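Side-chain contacts in transcriptional regulator, LacI family protein (Rhodococcus jostii, PDB 3K9C), which probably acts as a LacI-type transcriptional regulator, binding DNA control regions through a part of the natural protein distinct from its periplasmic-binding-protein-like fold: residues B[178-183]-B[205-210]; B[199-204]-B[215-220]. All coordinates share one frame; numbering follows the deposited sequence.

Interaction 1: residues B[178-183]-B[205-210]; sequences TLLEMP and VRSGRD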
ATOM      1  N   THR B 178      -5.567  20.420  13.515  1.00 29.15           N
ATOM      2  CA  THR B 178      -5.662  21.861  13.294  1.00 29.53           C
ATOM      3  C   THR B 178      -7.131  22.287  13.316  1.00 29.93           C
ATOM      4  O   THR B 178      -7.501  23.235  14.008  1.00 31.23           O
ATOM      5  CB  THR B 178      -5.078  22.260  11.924  1.00 29.92           C
ATOM      6  OG1 THR B 178      -3.718  21.816  11.825  1.00 27.75           O
ATOM      7  CG2 THR B 178      -5.139  23.758  11.741  1.00 29.29           C
ATOM      8  N   LEU B 179      -7.963  21.571  12.559  1.00 28.71           N
ATOM      9  CA  LEU B 179      -9.388  21.875  12.469  1.00 27.59           C
ATOM     10  C   LEU B 179     -10.099  21.791  13.809  1.00 28.20           C
ATOM     11  O   LEU B 179     -10.995  22.581  14.086  1.00 28.30           O
ATOM     12  CB  LEU B 179     -10.071  20.941  11.455  1.00 22.17           C
ATOM     13  CG  LEU B 179      -9.567  21.117  10.014  1.00 21.99           C
ATOM     14  CD1 LEU B 179     -10.150  20.038   9.087  1.00 14.77           C
ATOM     15  CD2 LEU B 179      -9.939  22.518   9.535  1.00 18.66           C
ATOM     16  N   LEU B 180      -9.709  20.834  14.643  1.00 30.83           N
ATOM     17  CA  LEU B 180     -10.339  20.679  15.951  1.00 33.88           C
ATOM     18  C   LEU B 180      -9.992  21.816  16.912  1.00 35.86           C
ATOM     19  O   LEU B 180     -10.759  22.128  17.820  1.00 35.43           O
ATOM     20  CB  LEU B 180      -9.958  19.330  16.569  1.00 33.33           C
ATOM     21  CG  LEU B 180     -10.662  18.127  15.934  1.00 33.39           C
ATOM     22  CD1 LEU B 180     -10.104  16.829  16.501  1.00 34.33           C
ATOM     23  CD2 LEU B 180     -12.163  18.232  16.199  1.00 31.38           C
ATOM     24  N   GLU B 181      -8.839  22.435  16.694  1.00 39.54           N
ATOM     25  CA  GLU B 181      -8.377  23.536  17.534  1.00 43.97           C
ATOM     26  C   GLU B 181      -9.115  24.840  17.226  1.00 45.82           C
ATOM     27  O   GLU B 181      -9.077  25.784  18.014  1.00 46.43           O
ATOM     28  CB  GLU B 181      -6.878  23.753  17.317  1.00 45.60           C
ATOM     29  CG  GLU B 181      -6.027  22.528  17.562  1.00 50.63           C
ATOM     30  CD  GLU B 181      -5.662  22.361  19.019  1.00 53.77           C
ATOM     31  OE1 GLU B 181      -4.964  23.253  19.550  1.00 55.17           O
ATOM     32  OE2 GLU B 181      -6.068  21.345  19.630  1.00 55.54           O
HETATM   33  N   MSE B 182      -9.783  24.888  16.077  1.00 47.07           N
HETATM   34  CA  MSE B 182     -10.501  26.089  15.653  1.00 49.84           C
HETATM   35  C   MSE B 182     -11.609  26.593  16.567  1.00 49.44           C
HETATM   36  O   MSE B 182     -12.204  25.830  17.331  1.00 49.28           O
HETATM   37  CB  MSE B 182     -11.100  25.884  14.271  1.00 53.39           C
HETATM   38  CG  MSE B 182     -10.082  25.731  13.175  1.00 58.41           C
HETATM   39 SE   MSE B 182     -10.978  25.915  11.502  1.00 67.89          SE
HETATM   40  CE  MSE B 182     -10.415  27.721  11.084  1.00 61.65           C
ATOM     41  N   PRO B 183     -11.906  27.902  16.485  1.00 48.93           N
ATOM     42  CA  PRO B 183     -12.949  28.534  17.293  1.00 48.19           C
ATOM     43  C   PRO B 183     -14.261  27.800  17.039  1.00 47.65           C
ATOM     44  O   PRO B 183     -15.019  27.517  17.965  1.00 47.33           O
ATOM     45  CB  PRO B 183     -12.977  29.965  16.761  1.00 48.80           C
ATOM     46  CG  PRO B 183     -11.556  30.191  16.343  1.00 49.86           C
ATOM     47  CD  PRO B 183     -11.228  28.903  15.639  1.00 49.61           C
ATOM     48  N   VAL B 205     -11.218   9.160  16.134  1.00 32.36           N
ATOM     49  CA  VAL B 205     -11.600   8.076  17.025  1.00 33.49           C
ATOM     50  C   VAL B 205     -10.726   8.077  18.277  1.00 34.24           C
ATOM     51  O   VAL B 205     -11.201   7.776  19.364  1.00 33.56           O
ATOM     52  CB  VAL B 205     -11.517   6.698  16.313  1.00 32.11           C
ATOM     53  CG1 VAL B 205     -10.088   6.358  15.982  1.00 31.80           C
ATOM     54  CG2 VAL B 205     -12.131   5.623  17.194  1.00 33.93           C
ATOM     55  N   ARG B 206      -9.454   8.434  18.125  1.00 35.97           N
ATOM     56  CA  ARG B 206      -8.529   8.475  19.257  1.00 38.26           C
ATOM     57  C   ARG B 206      -8.789   9.699  20.119  1.00 40.13           C
ATOM     58  O   ARG B 206      -8.307   9.792  21.250  1.00 40.13           O
ATOM     59  CB  ARG B 206      -7.079   8.497  18.768  1.00 37.69           C
ATOM     60  CG  ARG B 206      -6.597   7.181  18.191  1.00 38.31           C
ATOM     61  CD  ARG B 206      -5.201   7.323  17.607  1.00 40.48           C
ATOM     62  NE  ARG B 206      -4.641   6.038  17.198  1.00 43.46           N
ATOM     63  CZ  ARG B 206      -5.149   5.256  16.250  1.00 44.99           C
ATOM     64  NH1 ARG B 206      -6.244   5.619  15.590  1.00 44.58           N
ATOM     65  NH2 ARG B 206      -4.556   4.103  15.960  1.00 45.03           N
ATOM     66  N   SER B 207      -9.555  10.637  19.578  1.00 41.75           N
ATOM     67  CA  SER B 207      -9.883  11.860  20.291  1.00 43.36           C
ATOM     68  C   SER B 207     -11.222  11.719  20.995  1.00 44.01           C
ATOM     69  O   SER B 207     -11.691  12.649  21.647  1.00 44.46           O
ATOM     70  CB  SER B 207      -9.924  13.031  19.315  1.00 45.06           C
ATOM     71  OG  SER B 207      -8.655  13.194  18.706  1.00 47.65           O
ATOM     72  N   GLY B 208     -11.832  10.547  20.852  1.00 44.30           N
ATOM     73  CA  GLY B 208     -13.114  10.293  21.484  1.00 44.70           C
ATOM     74  C   GLY B 208     -14.319  10.779  20.701  1.00 45.15           C
ATOM     75  O   GLY B 208     -15.443  10.748  21.202  1.00 46.07           O
ATOM     76  N   ARG B 209     -14.106  11.228  19.471  1.00 44.85           N
ATOM     77  CA  ARG B 209     -15.222  11.710  18.670  1.00 45.34           C
ATOM     78  C   ARG B 209     -15.726  10.621  17.732  1.00 44.56           C
ATOM     79  O   ARG B 209     -14.934   9.883  17.143  1.00 45.33           O
ATOM     80  CB  ARG B 209     -14.803  12.951  17.886  1.00 46.59           C
ATOM     81  CG  ARG B 209     -14.404  14.114  18.784  1.00 48.63           C
ATOM     82  CD  ARG B 209     -14.099  15.357  17.971  1.00 51.75           C
ATOM     83  NE  ARG B 209     -13.755  16.505  18.808  1.00 53.47           N
ATOM     84  CZ  ARG B 209     -12.678  16.573  19.583  1.00 54.41           C
ATOM     85  NH1 ARG B 209     -11.825  15.557  19.637  1.00 55.12           N
ATOM     86  NH2 ARG B 209     -12.447  17.662  20.301  1.00 54.01           N
ATOM     87  N   ASP B 210     -17.048  10.514  17.610  1.00 43.26           N
ATOM     88  CA  ASP B 210     -17.654   9.501  16.754  1.00 41.92           C
ATOM     89  C   ASP B 210     -17.875   9.971  15.327  1.00 39.24           C
ATOM     90  O   ASP B 210     -18.205  11.134  15.074  1.00 38.88           O
ATOM     91  CB  ASP B 210     -19.010   9.042  17.305  1.00 44.97           C
ATOM     92  CG  ASP B 210     -18.895   8.289  18.612  1.00 48.69           C
ATOM     93  OD1 ASP B 210     -18.027   7.395  18.720  1.00 50.43           O
ATOM     94  OD2 ASP B 210     -19.690   8.582  19.532  1.00 50.89           O
TER
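Leu180 lays its isobutyl end against one face of the Arg209 guanidinium, and this pairing carries nearly all of the contact. CD2 of Leu180 comes closest, 3.5 Å from Arg209 NE, set off from the middle of the flat group toward its rim. The other methyl, CD1, reaches the far end of the same group, 3.8 Å from Arg209 NH1, so the fork of the leucine spans the guanidinium from NE to NH1. The two side chains run past each other in opposite directions: Arg209 is stretched from CG to NE (chi2 -176°, chi3 178°), which carries its flat end across to the last helical turn of 169-181. Arginine suits this partly exposed place because its aliphatic stem and flat face accept a hydrocarbon neighbour while its N-H groups lie round the rim. Cutting Arg209 back to an alanine would probably leave both Leu180 methyls without the flat group that covers them and open a gap beside the end of helix 169-181.

The looser side is at Ser207. Its OG stands 4.5 Å from Leu180 CD1, a marginal touch, and the hydroxyl is instead hydrogen-bonded to the carbonyl O of Leu203, one turn back; Ser207 CB lies at the edge of the Arg209 guanidinium, in its plane. No hydrogen bond crosses between the segments, which bury just 115 Å² in all. Gly208 ends helix 194-206 in a Schellman motif, its positive phi (84°) being one that a side chain would resist, and the turn brings Arg209 round toward Leu180. Toward the core, buried Leu179 packs on strands 129-133 and 160-164, Arg209 also rests on Ile215 just ahead of strand 216-218, while Val205 and Arg206 pack against the second subunit.

Interaction 2: residues B[199-204]-B[215-220]; sequences GVLDLL and ISVVGY
Val217 is the strand residue on which Val200, Leu201 and Leu204 converge, in the beta-alpha-beta unit formed by strand 188-191, helix 194-206 and strand 216-218. The unit belongs to the parallel sheet of one lobe of the periplasmic-binding-protein-like fold, and the helix segment runs nearly antiparallel to the strand, at 160°, with their axes 9.6 Å apart.

Backbone hydrogen bonds hold the frame. Within the helix, Leu204 N bonds to Val200 O, fixing two of the packing residues one turn apart. The strand is joined to strand 188-191 through Val189 and Ala191, and Val217 pairs with Thr274.

The interactions between the segments are apolar. Val217 CG2 meets two leucines: CD1 of Leu204 at 3.8 Å and CD2 of Leu201 at 3.9 Å. With CG1 anti to the backbone N (chi1 -177°), Val217 turns CG2 to these leucines, while both of its methyls also reach Val200 CG1. A branched valine fits an extended strand and offers two methyls close to the backbone; the longer leucines supply the reach from the helix. Leu201 is not aimed at the strand from its CB, yet its CD2 end swings in obliquely. One turn on from Val200, Leu204 spreads its fork over two residues, with CD1 serving Val217 and also touching Ile215 CG2. Met176 of helix 169-181 touches both Val200 and Leu204, whereas Ser216 points away from the helix segment and packs on Leu121 of helix 110-123. Just ahead of the strand, Leu204 crosses Ile215 at about a right angle, its CD2 3.8 Å from Ile215 CD1.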
ATOM      1  N   GLY B 199      -6.163   9.011   8.118  1.00 21.42           N
ATOM      2  CA  GLY B 199      -5.542   9.703   9.237  1.00 21.22           C
ATOM      3  C   GLY B 199      -6.531  10.560  10.006  1.00 22.20           C
ATOM      4  O   GLY B 199      -6.409  10.742  11.228  1.00 22.23           O
ATOM      5  N   VAL B 200      -7.507  11.101   9.284  1.00 20.74           N
ATOM      6  CA  VAL B 200      -8.535  11.936   9.874  1.00 19.98           C
ATOM      7  C   VAL B 200      -9.370  11.077  10.818  1.00 21.57           C
ATOM      8  O   VAL B 200      -9.647  11.473  11.943  1.00 19.71           O
ATOM      9  CB  VAL B 200      -9.453  12.533   8.786  1.00 20.67           C
ATOM     10  CG1 VAL B 200     -10.627  13.257   9.429  1.00 19.32           C
ATOM     11  CG2 VAL B 200      -8.645  13.480   7.881  1.00 20.52           C
ATOM     12  N   LEU B 201      -9.770   9.900  10.339  1.00 22.98           N
ATOM     13  CA  LEU B 201     -10.570   8.972  11.136  1.00 25.73           C
ATOM     14  C   LEU B 201      -9.779   8.458  12.334  1.00 26.81           C
ATOM     15  O   LEU B 201     -10.338   8.298  13.419  1.00 27.65           O
ATOM     16  CB  LEU B 201     -11.010   7.778  10.286  1.00 23.92           C
ATOM     17  CG  LEU B 201     -11.996   8.055   9.153  1.00 25.96           C
ATOM     18  CD1 LEU B 201     -12.126   6.814   8.276  1.00 24.67           C
ATOM     19  CD2 LEU B 201     -13.342   8.456   9.732  1.00 25.65           C
ATOM     20  N   ASP B 202      -8.490   8.179  12.125  1.00 27.93           N
ATOM     21  CA  ASP B 202      -7.625   7.684  13.198  1.00 30.78           C
ATOM     22  C   ASP B 202      -7.547   8.685  14.339  1.00 31.33           C
ATOM     23  O   ASP B 202      -7.591   8.309  15.513  1.00 31.94           O
ATOM     24  CB  ASP B 202      -6.197   7.440  12.710  1.00 32.30           C
ATOM     25  CG  ASP B 202      -6.109   6.400  11.625  1.00 37.46           C
ATOM     26  OD1 ASP B 202      -6.934   5.458  11.615  1.00 39.63           O
ATOM     27  OD2 ASP B 202      -5.186   6.522  10.786  1.00 42.97           O
ATOM     28  N   LEU B 203      -7.406   9.957  13.990  1.00 30.57           N
ATOM     29  CA  LEU B 203      -7.317  11.008  14.989  1.00 30.27           C
ATOM     30  C   LEU B 203      -8.645  11.202  15.700  1.00 31.62           C
ATOM     31  O   LEU B 203      -8.695  11.280  16.927  1.00 32.06           O
ATOM     32  CB  LEU B 203      -6.908  12.338  14.347  1.00 30.28           C
ATOM     33  CG  LEU B 203      -6.871  13.474  15.374  1.00 31.71           C
ATOM     34  CD1 LEU B 203      -5.633  13.293  16.227  1.00 33.86           C
ATOM     35  CD2 LEU B 203      -6.854  14.831  14.699  1.00 30.51           C
ATOM     36  N   LEU B 204      -9.719  11.291  14.921  1.00 31.89           N
ATOM     37  CA  LEU B 204     -11.053  11.499  15.478  1.00 32.48           C
ATOM     38  C   LEU B 204     -11.472  10.420  16.468  1.00 32.32           C
ATOM     39  O   LEU B 204     -12.024  10.726  17.520  1.00 31.62           O
ATOM     40  CB  LEU B 204     -12.090  11.586  14.351  1.00 32.32           C
ATOM     41  CG  LEU B 204     -12.070  12.861  13.504  1.00 32.53           C
ATOM     42  CD1 LEU B 204     -13.143  12.782  12.428  1.00 32.34           C
ATOM     43  CD2 LEU B 204     -12.314  14.064  14.403  1.00 32.70           C
ATOM     44  N   ILE B 215     -18.846  13.874  13.787  1.00 26.91           N
ATOM     45  CA  ILE B 215     -18.287  14.453  12.568  1.00 25.63           C
ATOM     46  C   ILE B 215     -18.340  13.480  11.381  1.00 26.05           C
ATOM     47  O   ILE B 215     -18.095  12.277  11.535  1.00 24.76           O
ATOM     48  CB  ILE B 215     -16.802  14.858  12.803  1.00 26.76           C
ATOM     49  CG1 ILE B 215     -16.729  15.989  13.826  1.00 26.17           C
ATOM     50  CG2 ILE B 215     -16.132  15.272  11.487  1.00 25.86           C
ATOM     51  CD1 ILE B 215     -15.326  16.371  14.195  1.00 28.49           C
ATOM     52  N   SER B 216     -18.666  14.012  10.202  1.00 23.45           N
ATOM     53  CA  SER B 216     -18.716  13.213   8.981  1.00 22.51           C
ATOM     54  C   SER B 216     -17.407  13.390   8.218  1.00 20.89           C
ATOM     55  O   SER B 216     -16.785  14.456   8.256  1.00 22.44           O
ATOM     56  CB  SER B 216     -19.891  13.634   8.096  1.00 21.42           C
ATOM     57  OG  SER B 216     -21.123  13.153   8.611  1.00 22.19           O
ATOM     58  N   VAL B 217     -16.988  12.339   7.527  1.00 19.99           N
ATOM     59  CA  VAL B 217     -15.746  12.370   6.778  1.00 18.04           C
ATOM     60  C   VAL B 217     -15.950  11.764   5.397  1.00 18.38           C
ATOM     61  O   VAL B 217     -16.627  10.752   5.262  1.00 17.39           O
ATOM     62  CB  VAL B 217     -14.632  11.552   7.507  1.00 17.66           C
ATOM     63  CG1 VAL B 217     -13.305  11.660   6.745  1.00 17.00           C
ATOM     64  CG2 VAL B 217     -14.474  12.051   8.933  1.00 17.30           C
ATOM     65  N   VAL B 218     -15.356  12.389   4.386  1.00 16.53           N
ATOM     66  CA  VAL B 218     -15.428  11.907   3.008  1.00 17.32           C
ATOM     67  C   VAL B 218     -14.004  11.809   2.440  1.00 18.10           C
ATOM     68  O   VAL B 218     -13.189  12.727   2.617  1.00 18.54           O
ATOM     69  CB  VAL B 218     -16.224  12.865   2.100  1.00 16.81           C
ATOM     70  CG1 VAL B 218     -16.214  12.338   0.681  1.00 15.92           C
ATOM     71  CG2 VAL B 218     -17.642  13.005   2.602  1.00 18.48           C
ATOM     72  N   GLY B 219     -13.711  10.707   1.758  1.00 17.24           N
ATOM     73  CA  GLY B 219     -12.398  10.538   1.167  1.00 16.68           C
ATOM     74  C   GLY B 219     -12.478  10.743  -0.332  1.00 17.96           C
ATOM     75  O   GLY B 219     -13.425  11.346  -0.827  1.00 19.08           O
ATOM     76  N   TYR B 220     -11.483  10.244  -1.059  1.00 16.48           N
ATOM     77  CA  TYR B 220     -11.471  10.368  -2.502  1.00 18.65           C
ATOM     78  C   TYR B 220     -10.582   9.265  -3.080  1.00 17.79           C
ATOM     79  O   TYR B 220      -9.500   8.996  -2.549  1.00 18.49           O
ATOM     80  CB  TYR B 220     -10.956  11.762  -2.907  1.00 16.66           C
ATOM     81  CG  TYR B 220     -11.480  12.268  -4.232  1.00 15.87           C
ATOM     82  CD1 TYR B 220     -12.382  13.337  -4.290  1.00 17.16           C
ATOM     83  CD2 TYR B 220     -11.069  11.692  -5.434  1.00 17.09           C
ATOM     84  CE1 TYR B 220     -12.857  13.819  -5.517  1.00 17.55           C
ATOM     85  CE2 TYR B 220     -11.539  12.159  -6.658  1.00 17.18           C
ATOM     86  CZ  TYR B 220     -12.432  13.219  -6.691  1.00 17.48           C
ATOM     87  OH  TYR B 220     -12.922  13.661  -7.897  1.00 22.12           O
TER

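Followed from the N terminus, the chain meets 178-183 first, at the end of helix 169-181, then passes through strand 188-191 into helix 194-206. Segment 199-204 lies on that helix, and 205-210 follows it directly; there interaction 1 closes its loop. After ten intervening residues the chain reaches 215-220, where interaction 2 closes a shorter one. The segments alternate, so the loops cross. The contacts, with centres about 10 Å apart, meet where Arg209 N probably bonds to Leu204 O and Leu180 CD1 packs on Leu204 CD2 at 4.1 Å. Interaction 1 ties the turn after helix 194-206 to the end of helix 169-181; interaction 2 ties the helix itself to strand 216-218.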